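Local coordinates for HcgC (Methanococcus maripaludis S2, PDB 5O4J), which probably methylates a carbon of a pyridinol precursor, using S-adenosylmethionine, in the biosynthesis of the iron-guanylylpyridinol cofactor of [Fe]-hydrogenase, at residues S8-V22 with L225-E239. Sequence-based numbering, arbitrary orientation. Where two conformers were deposited one is given.
Sequences SVKTTRSKIKIKDIV and LNMSAITVSSIDHVE
Residues 10-13 and 230-234 pair as the two central strands of a four-stranded antiparallel sheet, flanked by strands 2-3 and 198-203. The short strand axes run 162° apart in direction, and Lys10 with Ser234 and Thr12 with Val232 are hydrogen-bonded pairs, each joined by two backbone bonds. Ser14 N extends the pattern to Ile230 O at 2.8 Å. The Ser14 hydroxyl, held between its own N and carbonyl carbon, accepts from Ile230 N and donates to Ile16 O; that carbonyl also takes Ala229 N, almost straight at 174°. Ser228 OG donates to Ser14 O at 2.8 Å and accepts from Arg13 NE, which has it near the guanidinium plane; by contrast, Ser228 N is buried without a partner. At the start of helix 18-37, Lys17 N, in the N-cap position, bonds Asp20 OD2, and Ile18 N and Lys19 N reach Met227 O and Leu225 O. The extended Lys17 chain brings NZ to 2.6 Å from Asn226 OD1, which Lys19 NZ meets weakly. A methionine in place of Lys17 would probably cost Asn226 OD1 its shorter lysine bond, leaving the weak one from Lys19 NZ, and let the amide turn more freely. Toward the other end, Lys10 CE sits over the face of the His237 ring, 3.8 Å from its centroid, a CH-pi contact, and the bend at the last torsion (chi4 -61°) keeps NZ over the same face. Val9 lines the pyridinol pocket, and Thr11 OG1 bonds Tyr207 of the second subunit. Water bridges Thr11 OG1 to Ser233 OG; a second water meets Thr12 OG1 at 2.6 Å and donates to both Val232 O and Ser234 OG, which itself donates to Asp236 O at 2.6 Å.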
loop_
_atom_site.group_PDB
_atom_site.type_symbol
_atom_site.label_atom_id
_atom_site.label_comp_id
_atom_site.label_asym_id
_atom_site.label_seq_id
_atom_site.Cartn_x
_atom_site.Cartn_y
_atom_site.Cartn_z
ATOM N N SER A 8 12.923 23.586 15.090
ATOM C CA SER A 8 12.788 23.407 13.651
ATOM C C SER A 8 11.761 22.352 13.283
ATOM O O SER A 8 11.406 22.252 12.106
ATOM C CB SER A 8 14.123 23.016 13.020
ATOM O OG SER A 8 15.042 24.087 13.095
ATOM N N VAL A 9 11.302 21.547 14.239
ATOM C CA VAL A 9 10.374 20.465 13.952
ATOM C C VAL A 9 9.161 20.597 14.859
ATOM O O VAL A 9 9.284 20.946 16.040
ATOM C CB VAL A 9 11.056 19.093 14.119
ATOM C CG1 VAL A 9 10.093 17.984 13.749
ATOM C CG2 VAL A 9 12.289 19.019 13.242
ATOM N N LYS A 10 7.989 20.315 14.301
ATOM C CA LYS A 10 6.732 20.421 15.021
ATOM C C LYS A 10 6.256 19.036 15.423
ATOM O O LYS A 10 6.445 18.067 14.689
ATOM C CB LYS A 10 5.651 21.075 14.156
ATOM C CG LYS A 10 6.015 22.456 13.626
ATOM C CD LYS A 10 4.989 22.937 12.604
ATOM C CE LYS A 10 5.431 24.237 11.953
ATOM N NZ LYS A 10 5.582 25.336 12.936
ATOM N N THR A 11 5.616 18.958 16.585
ATOM C CA THR A 11 4.934 17.751 17.032
ATOM C C THR A 11 3.452 18.060 17.135
ATOM O O THR A 11 3.055 18.963 17.876
ATOM C CB THR A 11 5.464 17.269 18.379
ATOM O OG1 THR A 11 6.857 16.975 18.258
ATOM C CG2 THR A 11 4.692 16.021 18.837
ATOM N N THR A 12 2.641 17.294 16.419
ATOM C CA THR A 12 1.204 17.521 16.345
ATOM C C THR A 12 0.489 16.262 16.815
ATOM O O THR A 12 0.681 15.189 16.244
ATOM C CB THR A 12 0.792 17.873 14.917
ATOM O OG1 THR A 12 1.583 18.977 14.458
ATOM C CG2 THR A 12 -0.697 18.250 14.864
ATOM N N ARG A 13 -0.343 16.400 17.841
ATOM C CA ARG A 13 -1.210 15.322 18.295
ATOM C C ARG A 13 -2.607 15.533 17.727
ATOM O O ARG A 13 -3.131 16.652 17.731
ATOM C CB ARG A 13 -1.281 15.279 19.820
ATOM C CG ARG A 13 0.033 14.914 20.511
ATOM C CD ARG A 13 -0.087 14.989 22.036
ATOM N NE ARG A 13 -1.434 14.674 22.517
ATOM C CZ ARG A 13 -1.776 14.566 23.798
ATOM N NH1 ARG A 13 -0.873 14.733 24.757
ATOM N NH2 ARG A 13 -3.033 14.282 24.115
ATOM N N SER A 14 -3.212 14.461 17.231
ATOM C CA SER A 14 -4.535 14.591 16.641
ATOM C C SER A 14 -5.557 14.978 17.702
ATOM O O SER A 14 -5.487 14.540 18.856
ATOM C CB SER A 14 -4.963 13.296 15.941
ATOM O OG SER A 14 -5.098 12.188 16.831
ATOM N N LYS A 15 -6.502 15.830 17.307
ATOM C CA LYS A 15 -7.631 16.119 18.183
ATOM C C LYS A 15 -8.502 14.887 18.368
ATOM O O LYS A 15 -9.004 14.634 19.469
ATOM C CB LYS A 15 -8.454 17.278 17.624
ATOM C CG LYS A 15 -7.713 18.603 17.606
ATOM C CD LYS A 15 -8.490 19.647 16.830
ATOM C CE LYS A 15 -7.730 20.955 16.774
ATOM N NZ LYS A 15 -7.686 21.559 18.136
ATOM N N ILE A 16 -8.700 14.119 17.300
ATOM C CA ILE A 16 -9.463 12.881 17.389
ATOM C C ILE A 16 -8.725 11.894 18.284
ATOM O O ILE A 16 -7.551 11.583 18.052
ATOM C CB ILE A 16 -9.705 12.311 15.982
ATOM C CG1 ILE A 16 -10.774 13.141 15.264
ATOM C CG2 ILE A 16 -10.105 10.823 16.023
ATOM C CD1 ILE A 16 -10.727 13.000 13.763
ATOM N N LYS A 17 -9.415 11.401 19.310
ATOM C CA LYS A 17 -8.878 10.415 20.235
ATOM C C LYS A 17 -9.323 9.017 19.831
ATOM O O LYS A 17 -10.291 8.832 19.094
ATOM C CB LYS A 17 -9.336 10.696 21.666
ATOM C CG LYS A 17 -8.789 11.986 22.272
ATOM C CD LYS A 17 -9.514 12.277 23.579
ATOM C CE LYS A 17 -8.877 13.430 24.346
ATOM N NZ LYS A 17 -9.651 13.714 25.581
ATOM N N ILE A 18 -8.607 8.018 20.346
ATOM C CA ILE A 18 -9.000 6.643 20.066
ATOM C C ILE A 18 -10.455 6.419 20.470
ATOM O O ILE A 18 -11.234 5.797 19.730
ATOM C CB ILE A 18 -8.051 5.657 20.776
ATOM C CG1 ILE A 18 -6.592 5.909 20.362
ATOM C CG2 ILE A 18 -8.395 4.229 20.395
ATOM C CD1 ILE A 18 -5.605 5.418 21.377
ATOM N N LYS A 19 -10.861 6.960 21.629
ATOM C CA LYS A 19 -12.231 6.771 22.093
ATOM C C LYS A 19 -13.243 7.381 21.129
ATOM O O LYS A 19 -14.386 6.914 21.052
ATOM C CB LYS A 19 -12.415 7.364 23.490
ATOM C CG LYS A 19 -12.260 8.877 23.601
ATOM C CD LYS A 19 -12.614 9.333 25.015
ATOM C CE LYS A 19 -12.530 10.844 25.166
ATOM N NZ LYS A 19 -12.883 11.272 26.556
ATOM N N ASP A 20 -12.853 8.434 20.404
ATOM C CA ASP A 20 -13.748 9.063 19.439
ATOM C C ASP A 20 -14.002 8.153 18.246
ATOM O O ASP A 20 -15.111 8.126 17.706
ATOM C CB ASP A 20 -13.166 10.401 18.964
ATOM C CG ASP A 20 -12.990 11.404 20.085
ATOM O OD1 ASP A 20 -13.836 11.452 20.999
ATOM O OD2 ASP A 20 -11.994 12.164 20.051
ATOM N N ILE A 21 -12.969 7.439 17.795
ATOM C CA ILE A 21 -13.132 6.474 16.711
ATOM C C ILE A 21 -13.975 5.300 17.178
ATOM O O ILE A 21 -14.849 4.815 16.450
ATOM C CB ILE A 21 -11.753 6.013 16.202
ATOM C CG1 ILE A 21 -10.865 7.221 15.894
ATOM C CG2 ILE A 21 -11.918 5.135 14.973
ATOM C CD1 ILE A 21 -9.458 6.874 15.435
ATOM N N VAL A 22 -13.707 4.803 18.385
ATOM C CA VAL A 22 -14.547 3.753 18.960
ATOM C C VAL A 22 -16.000 4.205 18.956
ATOM O O VAL A 22 -16.898 3.500 18.468
ATOM C CB VAL A 22 -14.067 3.412 20.381
ATOM C CG1 VAL A 22 -15.040 2.436 21.072
ATOM C CG2 VAL A 22 -12.668 2.836 20.339
ATOM N N LEU A 225 -7.942 4.737 26.043
ATOM C CA LEU A 225 -8.636 5.245 24.864
ATOM C C LEU A 225 -8.661 6.764 24.828
ATOM O O LEU A 225 -8.872 7.344 23.760
ATOM C CB LEU A 225 -10.072 4.714 24.815
ATOM C CG LEU A 225 -10.285 3.197 24.759
ATOM C CD1 LEU A 225 -11.765 2.922 24.609
ATOM C CD2 LEU A 225 -9.498 2.571 23.631
ATOM N N ASN A 226 -8.443 7.416 25.968
ATOM C CA ASN A 226 -8.512 8.872 26.076
ATOM C C ASN A 226 -7.170 9.503 25.695
ATOM O O ASN A 226 -6.538 10.229 26.465
ATOM C CB ASN A 226 -8.919 9.258 27.495
ATOM C CG ASN A 226 -9.326 10.709 27.613
ATOM O OD1 ASN A 226 -9.784 11.317 26.649
ATOM N ND2 ASN A 226 -9.166 11.269 28.809
ATOM N N MET A 227 -6.732 9.177 24.487
ATOM C CA MET A 227 -5.417 9.530 23.973
ATOM C C MET A 227 -5.565 9.830 22.490
ATOM O O MET A 227 -6.350 9.175 21.799
ATOM C CB MET A 227 -4.409 8.389 24.189
ATOM C CG MET A 227 -3.061 8.567 23.505
ATOM S SD MET A 227 -2.226 10.090 23.990
ATOM C CE MET A 227 -0.780 10.046 22.931
ATOM N N SER A 228 -4.813 10.822 22.011
ATOM C CA SER A 228 -4.796 11.151 20.594
ATOM C C SER A 228 -4.531 9.894 19.777
ATOM O O SER A 228 -3.643 9.106 20.101
ATOM C CB SER A 228 -3.703 12.183 20.289
ATOM O OG SER A 228 -3.975 13.435 20.884
ATOM N N ALA A 229 -5.286 9.723 18.688
ATOM C CA ALA A 229 -5.076 8.556 17.838
ATOM C C ALA A 229 -3.697 8.582 17.186
ATOM O O ALA A 229 -3.062 7.533 17.027
ATOM C CB ALA A 229 -6.167 8.450 16.772
ATOM N N ILE A 230 -3.221 9.758 16.790
ATOM C CA ILE A 230 -1.996 9.879 16.004
ATOM C C ILE A 230 -1.175 11.059 16.489
ATOM O O ILE A 230 -1.715 12.120 16.804
ATOM C CB ILE A 230 -2.300 10.032 14.501
ATOM C CG1 ILE A 230 -2.962 8.750 13.986
ATOM C CG2 ILE A 230 -1.020 10.286 13.710
ATOM C CD1 ILE A 230 -3.449 8.807 12.556
ATOM N N THR A 231 0.140 10.874 16.511
ATOM C CA THR A 231 1.100 11.940 16.763
ATOM C C THR A 231 2.045 12.037 15.570
ATOM O O THR A 231 2.543 11.018 15.083
ATOM C CB THR A 231 1.868 11.669 18.057
ATOM O OG1 THR A 231 0.936 11.606 19.140
ATOM C CG2 THR A 231 2.897 12.761 18.330
ATOM N N VAL A 232 2.258 13.256 15.078
ATOM C CA VAL A 232 3.028 13.471 13.862
ATOM C C VAL A 232 4.217 14.370 14.160
ATOM O O VAL A 232 4.099 15.341 14.919
ATOM C CB VAL A 232 2.165 14.094 12.746
ATOM C CG1 VAL A 232 2.932 14.046 11.436
ATOM C CG2 VAL A 232 0.832 13.382 12.630
ATOM N N SER A 233 5.345 14.064 13.526
ATOM C CA SER A 233 6.537 14.907 13.523
ATOM C C SER A 233 6.702 15.483 12.119
ATOM O O SER A 233 6.752 14.730 11.138
ATOM C CB SER A 233 7.768 14.100 13.938
ATOM O OG SER A 233 8.945 14.895 13.940
ATOM N N SER A 234 6.749 16.813 12.008
ATOM C CA SER A 234 6.801 17.452 10.699
ATOM C C SER A 234 7.500 18.808 10.786
ATOM O O SER A 234 7.589 19.425 11.851
ATOM C CB SER A 234 5.394 17.635 10.119
ATOM O OG SER A 234 4.640 18.558 10.884
ATOM N N ILE A 235 7.960 19.289 9.628
ATOM C CA ILE A 235 8.539 20.627 9.576
ATOM C C ILE A 235 7.445 21.676 9.550
ATOM O O ILE A 235 7.556 22.720 10.201
ATOM C CB ILE A 235 9.457 20.782 8.351
ATOM C CG1 ILE A 235 10.476 19.644 8.258
ATOM C CG2 ILE A 235 10.152 22.156 8.374
ATOM C CD1 ILE A 235 11.381 19.506 9.457
ATOM N N ASP A 236 6.388 21.425 8.784
ATOM C CA ASP A 236 5.316 22.378 8.547
ATOM C C ASP A 236 4.033 21.928 9.229
ATOM O O ASP A 236 3.897 20.791 9.690
ATOM C CB ASP A 236 5.094 22.563 7.044
ATOM C CG ASP A 236 6.316 23.122 6.343
ATOM O OD1 ASP A 236 7.065 23.896 6.978
ATOM O OD2 ASP A 236 6.529 22.791 5.162
ATOM N N HIS A 237 3.068 22.842 9.269
ATOM C CA HIS A 237 1.793 22.538 9.893
ATOM C C HIS A 237 1.072 21.445 9.118
ATOM O O HIS A 237 0.949 21.512 7.891
ATOM C CB HIS A 237 0.926 23.794 9.972
ATOM C CG HIS A 237 1.478 24.839 10.887
ATOM N ND1 HIS A 237 1.256 24.834 12.247
ATOM C CD2 HIS A 237 2.226 25.940 10.631
ATOM C CE1 HIS A 237 1.865 25.872 12.794
ATOM N NE2 HIS A 237 2.456 26.561 11.835
ATOM N N VAL A 238 0.573 20.453 9.854
ATOM C CA VAL A 238 -0.207 19.354 9.291
ATOM C C VAL A 238 -1.498 19.125 10.056
ATOM O O VAL A 238 -2.275 18.243 9.693
ATOM C CB VAL A 238 0.628 18.055 9.241
ATOM C CG1 VAL A 238 1.777 18.196 8.248
ATOM C CG2 VAL A 238 1.166 17.691 10.621
ATOM N N GLU A 239 -1.779 19.961 11.060
ATOM C CA GLU A 239 -2.927 19.751 11.935
ATOM C C GLU A 239 -4.228 19.551 11.158
ATOM O O GLU A 239 -5.032 18.677 11.507
ATOM C CB GLU A 239 -3.052 20.930 12.905
ATOM C CG GLU A 239 -3.030 22.304 12.236
ATOM C CD GLU A 239 -2.670 23.425 13.191
ATOM O OE1 GLU A 239 -2.468 23.153 14.391
ATOM O OE2 GLU A 239 -2.584 24.585 12.735
HETATM O O HOH W 1 8.812 16.004 16.379
HETATM O O HOH W 2 3.670 17.893 13.455
HETATM O O HOH W 3 0.751 20.825 12.698
#